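Local atomic coordinates of xylan esterase 1 (Thermoanaerobacterium sp. 'JW/SL YS485', PDB entry 3FCY), a protein that probably removes acetyl groups from xylan as a family 7 carbohydrate esterase with an alpha/beta-hydrolase fold and a bound calcium ion. Residues Lys226-Tyr231 and Asp335-Phe340; Asp289-Val294 and Asp318-Pro323. All blocks are in the same frame, centred on the assembly; numbering follows the deposited sequence.

Contact 1 of 2, residues Lys226-Tyr231 and Asp335-Phe340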
ATOM      1  N   LYS A 226     -23.490   3.939  35.150  1.00 25.86           N
ATOM      2  CA  LYS A 226     -22.100   3.719  34.727  1.00 25.94           C
ATOM      3  C   LYS A 226     -21.946   3.841  33.213  1.00 25.25           C
ATOM      4  O   LYS A 226     -22.834   3.444  32.453  1.00 23.68           O
ATOM      5  CB  LYS A 226     -21.608   2.330  35.160  1.00 27.77           C
ATOM      6  CG  LYS A 226     -21.392   2.147  36.657  1.00 33.63           C
ATOM      7  CD  LYS A 226     -20.317   3.061  37.216  1.00 34.54           C
ATOM      8  CE  LYS A 226     -20.089   2.763  38.689  1.00 36.63           C
ATOM      9  NZ  LYS A 226     -19.152   3.701  39.355  1.00 35.36           N
ATOM     10  N   VAL A 227     -20.805   4.370  32.778  1.00 24.10           N
ATOM     11  CA  VAL A 227     -20.549   4.551  31.352  1.00 23.46           C
ATOM     12  C   VAL A 227     -19.128   4.176  30.941  1.00 22.95           C
ATOM     13  O   VAL A 227     -18.158   4.730  31.458  1.00 21.30           O
ATOM     14  CB  VAL A 227     -20.771   6.020  30.923  1.00 24.32           C
ATOM     15  CG1 VAL A 227     -20.721   6.133  29.404  1.00 24.60           C
ATOM     16  CG2 VAL A 227     -22.095   6.539  31.473  1.00 24.67           C
ATOM     17  N   VAL A 228     -19.007   3.224  30.022  1.00 21.75           N
ATOM     18  CA  VAL A 228     -17.696   2.835  29.516  1.00 22.57           C
ATOM     19  C   VAL A 228     -17.687   3.212  28.040  1.00 22.07           C
ATOM     20  O   VAL A 228     -18.455   2.669  27.240  1.00 22.11           O
ATOM     21  CB  VAL A 228     -17.418   1.322  29.678  1.00 22.32           C
ATOM     22  CG1 VAL A 228     -16.091   0.966  29.006  1.00 20.74           C
ATOM     23  CG2 VAL A 228     -17.347   0.958  31.170  1.00 22.42           C
ATOM     24  N   SER A 229     -16.833   4.169  27.696  1.00 21.94           N
ATOM     25  CA  SER A 229     -16.716   4.652  26.327  1.00 22.45           C
ATOM     26  C   SER A 229     -15.293   4.462  25.815  1.00 22.32           C
ATOM     27  O   SER A 229     -14.366   5.167  26.225  1.00 21.41           O
ATOM     28  CB  SER A 229     -17.106   6.130  26.272  1.00 21.59           C
ATOM     29  OG  SER A 229     -17.114   6.610  24.943  1.00 22.79           O
ATOM     30  N   GLU A 230     -15.131   3.498  24.916  1.00 22.70           N
ATOM     31  CA  GLU A 230     -13.831   3.179  24.344  1.00 22.97           C
ATOM     32  C   GLU A 230     -13.606   3.887  23.015  1.00 23.65           C
ATOM     33  O   GLU A 230     -14.375   3.706  22.072  1.00 24.04           O
ATOM     34  CB  GLU A 230     -13.718   1.664  24.172  1.00 23.28           C
ATOM     35  CG  GLU A 230     -13.819   0.927  25.493  1.00 27.08           C
ATOM     36  CD  GLU A 230     -13.804  -0.578  25.348  1.00 28.30           C
ATOM     37  OE1 GLU A 230     -12.877  -1.113  24.705  1.00 30.18           O
ATOM     38  OE2 GLU A 230     -14.715  -1.229  25.893  1.00 28.38           O
ATOM     39  N   TYR A 231     -12.538   4.681  22.949  1.00 24.56           N
ATOM     40  CA  TYR A 231     -12.198   5.447  21.748  1.00 25.06           C
ATOM     41  C   TYR A 231     -13.454   5.832  20.974  1.00 24.51           C
ATOM     42  O   TYR A 231     -13.669   5.393  19.843  1.00 24.01           O
ATOM     43  CB  TYR A 231     -11.217   4.660  20.856  1.00 24.16           C
ATOM     44  CG  TYR A 231     -11.476   3.171  20.702  1.00 25.54           C
ATOM     45  CD1 TYR A 231     -12.045   2.654  19.536  1.00 26.02           C
ATOM     46  CD2 TYR A 231     -11.090   2.271  21.695  1.00 24.32           C
ATOM     47  CE1 TYR A 231     -12.212   1.274  19.360  1.00 26.72           C
ATOM     48  CE2 TYR A 231     -11.253   0.895  21.530  1.00 27.44           C
ATOM     49  CZ  TYR A 231     -11.812   0.402  20.362  1.00 27.14           C
ATOM     50  OH  TYR A 231     -11.957  -0.957  20.197  1.00 28.78           O
ATOM     51  N   ASP A 335     -10.716  -5.678  31.351  1.00 21.58           N
ATOM     52  CA  ASP A 335     -10.767  -6.034  32.765  1.00 21.20           C
ATOM     53  C   ASP A 335     -11.062  -4.818  33.636  1.00 20.90           C
ATOM     54  O   ASP A 335     -11.799  -4.922  34.613  1.00 21.65           O
ATOM     55  CB  ASP A 335      -9.460  -6.706  33.193  1.00 21.86           C
ATOM     56  CG  ASP A 335      -9.352  -8.137  32.682  1.00 24.32           C
ATOM     57  OD1 ASP A 335      -8.287  -8.765  32.861  1.00 25.52           O
ATOM     58  OD2 ASP A 335     -10.341  -8.638  32.101  1.00 25.74           O
ATOM     59  N   LEU A 336     -10.497  -3.665  33.285  1.00 21.93           N
ATOM     60  CA  LEU A 336     -10.757  -2.447  34.050  1.00 23.35           C
ATOM     61  C   LEU A 336     -12.236  -2.083  33.885  1.00 23.78           C
ATOM     62  O   LEU A 336     -12.896  -1.651  34.837  1.00 22.15           O
ATOM     63  CB  LEU A 336      -9.877  -1.291  33.554  1.00 24.93           C
ATOM     64  CG  LEU A 336      -8.366  -1.400  33.798  1.00 28.11           C
ATOM     65  CD1 LEU A 336      -7.653  -0.212  33.165  1.00 26.76           C
ATOM     66  CD2 LEU A 336      -8.090  -1.452  35.307  1.00 28.52           C
ATOM     67  N   ALA A 337     -12.749  -2.270  32.671  1.00 22.25           N
ATOM     68  CA  ALA A 337     -14.147  -1.968  32.375  1.00 23.11           C
ATOM     69  C   ALA A 337     -15.090  -2.847  33.189  1.00 22.28           C
ATOM     70  O   ALA A 337     -16.065  -2.353  33.746  1.00 22.41           O
ATOM     71  CB  ALA A 337     -14.427  -2.147  30.873  1.00 23.18           C
ATOM     72  N   MET A 338     -14.816  -4.147  33.263  1.00 22.12           N
ATOM     73  CA  MET A 338     -15.689  -5.027  34.034  1.00 23.46           C
ATOM     74  C   MET A 338     -15.662  -4.704  35.527  1.00 23.19           C
ATOM     75  O   MET A 338     -16.704  -4.667  36.174  1.00 23.38           O
ATOM     76  CB  MET A 338     -15.329  -6.502  33.846  1.00 24.10           C
ATOM     77  CG  MET A 338     -16.172  -7.399  34.759  1.00 25.56           C
ATOM     78  SD  MET A 338     -16.079  -9.149  34.404  1.00 27.99           S
ATOM     79  CE  MET A 338     -17.339  -9.295  33.118  1.00 26.58           C
ATOM     80  N   GLN A 339     -14.471  -4.490  36.076  1.00 22.40           N
ATOM     81  CA  GLN A 339     -14.361  -4.155  37.491  1.00 22.60           C
ATOM     82  C   GLN A 339     -15.135  -2.861  37.731  1.00 22.92           C
ATOM     83  O   GLN A 339     -15.774  -2.694  38.766  1.00 22.90           O
ATOM     84  CB  GLN A 339     -12.896  -3.977  37.889  1.00 23.34           C
ATOM     85  CG  GLN A 339     -12.089  -5.274  37.942  1.00 24.81           C
ATOM     86  CD  GLN A 339     -12.629  -6.263  38.970  1.00 27.91           C
ATOM     87  OE1 GLN A 339     -13.052  -5.872  40.057  1.00 26.69           O
ATOM     88  NE2 GLN A 339     -12.602  -7.551  38.631  1.00 27.51           N
ATOM     89  N   PHE A 340     -15.084  -1.954  36.756  1.00 22.80           N
ATOM     90  CA  PHE A 340     -15.788  -0.674  36.843  1.00 23.17           C
ATOM     91  C   PHE A 340     -17.297  -0.924  36.857  1.00 24.15           C
ATOM     92  O   PHE A 340     -18.033  -0.311  37.637  1.00 22.24           O
ATOM     93  CB  PHE A 340     -15.424   0.200  35.640  1.00 22.86           C
ATOM     94  CG  PHE A 340     -16.043   1.577  35.659  1.00 24.67           C
ATOM     95  CD1 PHE A 340     -15.644   2.528  36.599  1.00 23.37           C
ATOM     96  CD2 PHE A 340     -16.984   1.942  34.698  1.00 22.61           C
ATOM     97  CE1 PHE A 340     -16.169   3.825  36.578  1.00 22.84           C
ATOM     98  CE2 PHE A 340     -17.514   3.234  34.667  1.00 24.53           C
ATOM     99  CZ  PHE A 340     -17.099   4.179  35.612  1.00 24.25           C
TER
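Lys-226 opens the contact by laying its aliphatic chain over one face of the Phe-340 ring. A bend at chi2 (-63°) carries CD above the ring, 4.1 Å from the centroid and offset toward the rim, in a CH-pi contact. Farther along the chain, NZ stands 4.6 Å from the same centroid, an off-centre cation-pi approach tilted 31° from the ring normal. The ammonium group also forms salt bridges with Asp-289 and with Glu-343, a calcium ligand. Val-227 turns its side chain away, yet its carbonyl O lies 3.6 Å from Phe-340 CE2, meeting the ring obliquely. Val-228 points back to the helix and divides its branches between two residues one turn apart: CG2 rests 3.7 Å from Phe-340 CD2, while CG1, anti to the backbone N, meets Ala-337 CB at 4.0 Å. The small methyl of Ala-337 matches the close approach here, where its CA is 6.6 Å from that of Val-228. Strand 226-230 thus runs nearly antiparallel to the segment of helix 333-342, their axes 9.4 Å apart, in the helix-on-sheet packing of an alpha/beta hydrolase. On the helix, Asp-335 and Gln-339 are hydrogen-bonded to a second subunit, so this element joins the sheet to the oligomer. Replacing Phe-340 by an alanine would probably open a gap against Val-228 and leave the chain of Lys-226 without the ring face on which it lies. No hydrogen bond crosses between strand and helix; the chemistry implies that cohesion comes from buried apolar packing, with a lysine whose methylenes serve the core and whose charge, probably kept protonated by two carboxylates, ties the sheet to the calcium-binding end of the chain.

Contact 2 of 2, residues Asp289-Val294 and Asp318-Pro323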
ATOM      1  N   ASP A 289     -21.071   7.640  36.382  1.00 26.10           N
ATOM      2  CA  ASP A 289     -19.611   7.647  36.408  1.00 25.91           C
ATOM      3  C   ASP A 289     -19.122   7.194  35.039  1.00 25.45           C
ATOM      4  O   ASP A 289     -19.716   6.306  34.422  1.00 24.02           O
ATOM      5  CB  ASP A 289     -19.078   6.699  37.486  1.00 27.39           C
ATOM      6  CG  ASP A 289     -19.617   7.025  38.871  1.00 31.02           C
ATOM      7  OD1 ASP A 289     -19.829   8.222  39.168  1.00 30.43           O
ATOM      8  OD2 ASP A 289     -19.816   6.082  39.665  1.00 31.75           O
ATOM      9  N   VAL A 290     -18.032   7.792  34.572  1.00 24.62           N
ATOM     10  CA  VAL A 290     -17.492   7.460  33.261  1.00 24.22           C
ATOM     11  C   VAL A 290     -16.057   6.940  33.279  1.00 23.64           C
ATOM     12  O   VAL A 290     -15.211   7.437  34.017  1.00 24.96           O
ATOM     13  CB  VAL A 290     -17.541   8.694  32.334  1.00 25.10           C
ATOM     14  CG1 VAL A 290     -17.055   8.319  30.932  1.00 24.22           C
ATOM     15  CG2 VAL A 290     -18.963   9.250  32.283  1.00 23.57           C
ATOM     16  N   LEU A 291     -15.804   5.918  32.470  1.00 22.87           N
ATOM     17  CA  LEU A 291     -14.468   5.351  32.318  1.00 23.56           C
ATOM     18  C   LEU A 291     -14.249   5.271  30.815  1.00 24.76           C
ATOM     19  O   LEU A 291     -15.018   4.622  30.099  1.00 23.92           O
ATOM     20  CB  LEU A 291     -14.366   3.943  32.917  1.00 23.39           C
ATOM     21  CG  LEU A 291     -13.029   3.238  32.634  1.00 24.64           C
ATOM     22  CD1 LEU A 291     -11.884   4.014  33.294  1.00 24.16           C
ATOM     23  CD2 LEU A 291     -13.065   1.805  33.157  1.00 23.04           C
ATOM     24  N   MET A 292     -13.208   5.938  30.333  1.00 25.06           N
ATOM     25  CA  MET A 292     -12.914   5.936  28.906  1.00 26.19           C
ATOM     26  C   MET A 292     -11.486   5.478  28.644  1.00 25.46           C
ATOM     27  O   MET A 292     -10.674   5.389  29.567  1.00 25.39           O
ATOM     28  CB  MET A 292     -13.111   7.344  28.330  1.00 27.25           C
ATOM     29  CG  MET A 292     -14.552   7.847  28.349  1.00 31.62           C
ATOM     30  SD  MET A 292     -14.717   9.555  27.738  1.00 34.98           S
ATOM     31  CE  MET A 292     -13.970   9.402  26.137  1.00 30.59           C
ATOM     32  N   CYS A 293     -11.187   5.169  27.387  1.00 24.13           N
ATOM     33  CA  CYS A 293      -9.838   4.776  27.011  1.00 24.46           C
ATOM     34  C   CYS A 293      -9.545   5.412  25.662  1.00 24.76           C
ATOM     35  O   CYS A 293     -10.456   5.642  24.863  1.00 24.73           O
ATOM     36  CB  CYS A 293      -9.686   3.248  26.948  1.00 24.12           C
ATOM     37  SG  CYS A 293     -10.624   2.398  25.676  1.00 24.32           S
ATOM     38  N   VAL A 294      -8.277   5.726  25.420  1.00 23.66           N
ATOM     39  CA  VAL A 294      -7.883   6.363  24.175  1.00 22.96           C
ATOM     40  C   VAL A 294      -6.514   5.874  23.712  1.00 22.77           C
ATOM     41  O   VAL A 294      -5.574   5.771  24.502  1.00 21.75           O
ATOM     42  CB  VAL A 294      -7.858   7.908  24.346  1.00 23.60           C
ATOM     43  CG1 VAL A 294      -6.927   8.287  25.490  1.00 24.04           C
ATOM     44  CG2 VAL A 294      -7.421   8.584  23.051  1.00 20.46           C
ATOM     45  N   ASP A 318     -12.735   9.122  34.492  1.00 27.37           N
ATOM     46  CA  ASP A 318     -11.340   8.717  34.390  1.00 28.67           C
ATOM     47  C   ASP A 318     -11.093   8.240  32.959  1.00 28.35           C
ATOM     48  O   ASP A 318     -11.999   7.708  32.307  1.00 25.92           O
ATOM     49  CB  ASP A 318     -11.031   7.585  35.379  1.00 33.29           C
ATOM     50  CG  ASP A 318     -11.019   8.059  36.831  1.00 39.32           C
ATOM     51  OD1 ASP A 318     -10.113   8.845  37.191  1.00 39.94           O
ATOM     52  OD2 ASP A 318     -11.915   7.652  37.609  1.00 40.21           O
ATOM     53  N   ILE A 319      -9.874   8.442  32.468  1.00 27.19           N
ATOM     54  CA  ILE A 319      -9.530   8.019  31.120  1.00 25.26           C
ATOM     55  C   ILE A 319      -8.186   7.285  31.110  1.00 26.23           C
ATOM     56  O   ILE A 319      -7.203   7.738  31.705  1.00 25.08           O
ATOM     57  CB  ILE A 319      -9.506   9.236  30.145  1.00 26.60           C
ATOM     58  CG1 ILE A 319      -9.441   8.748  28.695  1.00 25.43           C
ATOM     59  CG2 ILE A 319      -8.323  10.144  30.452  1.00 26.58           C
ATOM     60  CD1 ILE A 319      -9.648   9.842  27.676  1.00 23.71           C
ATOM     61  N   LYS A 320      -8.165   6.126  30.456  1.00 23.97           N
ATOM     62  CA  LYS A 320      -6.963   5.314  30.358  1.00 24.44           C
ATOM     63  C   LYS A 320      -6.301   5.574  29.009  1.00 25.15           C
ATOM     64  O   LYS A 320      -6.935   5.428  27.959  1.00 23.82           O
ATOM     65  CB  LYS A 320      -7.320   3.832  30.500  1.00 23.92           C
ATOM     66  CG  LYS A 320      -8.055   3.511  31.797  1.00 26.66           C
ATOM     67  CD  LYS A 320      -7.233   3.940  33.008  1.00 30.03           C
ATOM     68  CE  LYS A 320      -8.073   3.940  34.274  1.00 35.10           C
ATOM     69  NZ  LYS A 320      -7.302   4.423  35.458  1.00 35.87           N
ATOM     70  N   VAL A 321      -5.029   5.962  29.051  1.00 25.03           N
ATOM     71  CA  VAL A 321      -4.263   6.278  27.848  1.00 24.66           C
ATOM     72  C   VAL A 321      -3.339   5.142  27.429  1.00 24.92           C
ATOM     73  O   VAL A 321      -2.567   4.627  28.241  1.00 22.78           O
ATOM     74  CB  VAL A 321      -3.410   7.552  28.069  1.00 26.81           C
ATOM     75  CG1 VAL A 321      -2.649   7.905  26.798  1.00 23.99           C
ATOM     76  CG2 VAL A 321      -4.308   8.702  28.502  1.00 24.42           C
ATOM     77  N   TYR A 322      -3.427   4.759  26.158  1.00 23.60           N
ATOM     78  CA  TYR A 322      -2.608   3.687  25.596  1.00 24.57           C
ATOM     79  C   TYR A 322      -1.790   4.269  24.439  1.00 24.82           C
ATOM     80  O   TYR A 322      -2.236   4.294  23.287  1.00 22.98           O
ATOM     81  CB  TYR A 322      -3.513   2.551  25.109  1.00 24.30           C
ATOM     82  CG  TYR A 322      -4.241   1.865  26.240  1.00 27.04           C
ATOM     83  CD1 TYR A 322      -3.745   0.685  26.796  1.00 26.01           C
ATOM     84  CD2 TYR A 322      -5.392   2.424  26.797  1.00 25.11           C
ATOM     85  CE1 TYR A 322      -4.375   0.077  27.880  1.00 26.44           C
ATOM     86  CE2 TYR A 322      -6.027   1.828  27.881  1.00 26.84           C
ATOM     87  CZ  TYR A 322      -5.510   0.653  28.417  1.00 26.94           C
ATOM     88  OH  TYR A 322      -6.129   0.058  29.489  1.00 28.13           O
ATOM     89  N   PRO A 323      -0.577   4.756  24.743  1.00 24.23           N
ATOM     90  CA  PRO A 323       0.337   5.359  23.769  1.00 24.34           C
ATOM     91  C   PRO A 323       0.571   4.591  22.472  1.00 24.48           C
ATOM     92  O   PRO A 323       0.609   5.185  21.399  1.00 24.79           O
ATOM     93  CB  PRO A 323       1.627   5.529  24.572  1.00 25.06           C
ATOM     94  CG  PRO A 323       1.111   5.799  25.961  1.00 24.64           C
ATOM     95  CD  PRO A 323       0.032   4.743  26.086  1.00 24.51           C
TER
HETATM   96  O   HOH W   1     -14.461   6.685  36.658  1.00 40.01           O
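Two parallel strands pair from Val-290 and Asp-318 to Val-294 and Tyr-322, crossing at -17°, through backbone bonds that alternate in direction: Asp-318 and Lys-320 each receive from and give to strand 289-295. Met-292 N reaches Asp-318 O at 2.9 Å in the carbonyl plane, and Lys-320 N meets Met-292 O at 2.8 Å from a position tilted out of the Met-292 carbonyl plane. At the start of the pairing, Asp-318 N binds Val-290 O only weakly, with an angle of 135° at the hydrogen, and a water donates both to Val-290 O and to Asp-318 OD2, bridging the strands where the direct bond is poor. The side chains divide between the two faces. Val-294 CG1, set between the backbone N and the carbonyl carbon (chi1 57°), lies 3.8 Å from Ile-319 CD1 and 4.0 Å from Val-321 CG2, while Met-292 CB packs on Ile-319 CG1; helix 303-310 covers this face. Across the sheet, Leu-291 CD1 crosses the Lys-320 chain at CE, 3.9 Å away, and Cys-293 CB approaches Tyr-322 CE2 obliquely at 4.0 Å. Phe-333 and Phe-340 of helix 333-342 pack there, and Arg-263 of a third subunit touches Lys-320 and Tyr-322. The strands and helix 303-310 form a beta-alpha-beta unit whose last strand is outermost in the chain's sheet. Chemically, the backbone bonds fix the register, while apolar side chains pack under helix 303-310 on one face and a mixed layer, with a lysine and a tyrosine, meets helix and neighbouring subunit on the other.

How the contacts relate
The two contacts, with centres 8 Å apart, share one sheet, in which strands 226-230 and 289-295 lie side by side. Their junction is polar at one end, where the salt bridge from Lys-226 NZ to Asp-289 OD2 (2.5 Å) joins them and Val-227 N probably bonds to Asp-289 O, and packed farther on, with Glu-230 CB 3.5 Å from Cys-293 SG. Contact 1 lies near the metal: the Lys-226 side chain is about 7 Å from the calcium ion at the nearest atoms. Contact 2 leads toward the predicted charge-relay Asp-298, whose side chain lies about 6 Å from that of Val-294. Helix 333-342, following strand 317-322 in sequence, supplies the second half of contact 1 and packs on one face of contact 2.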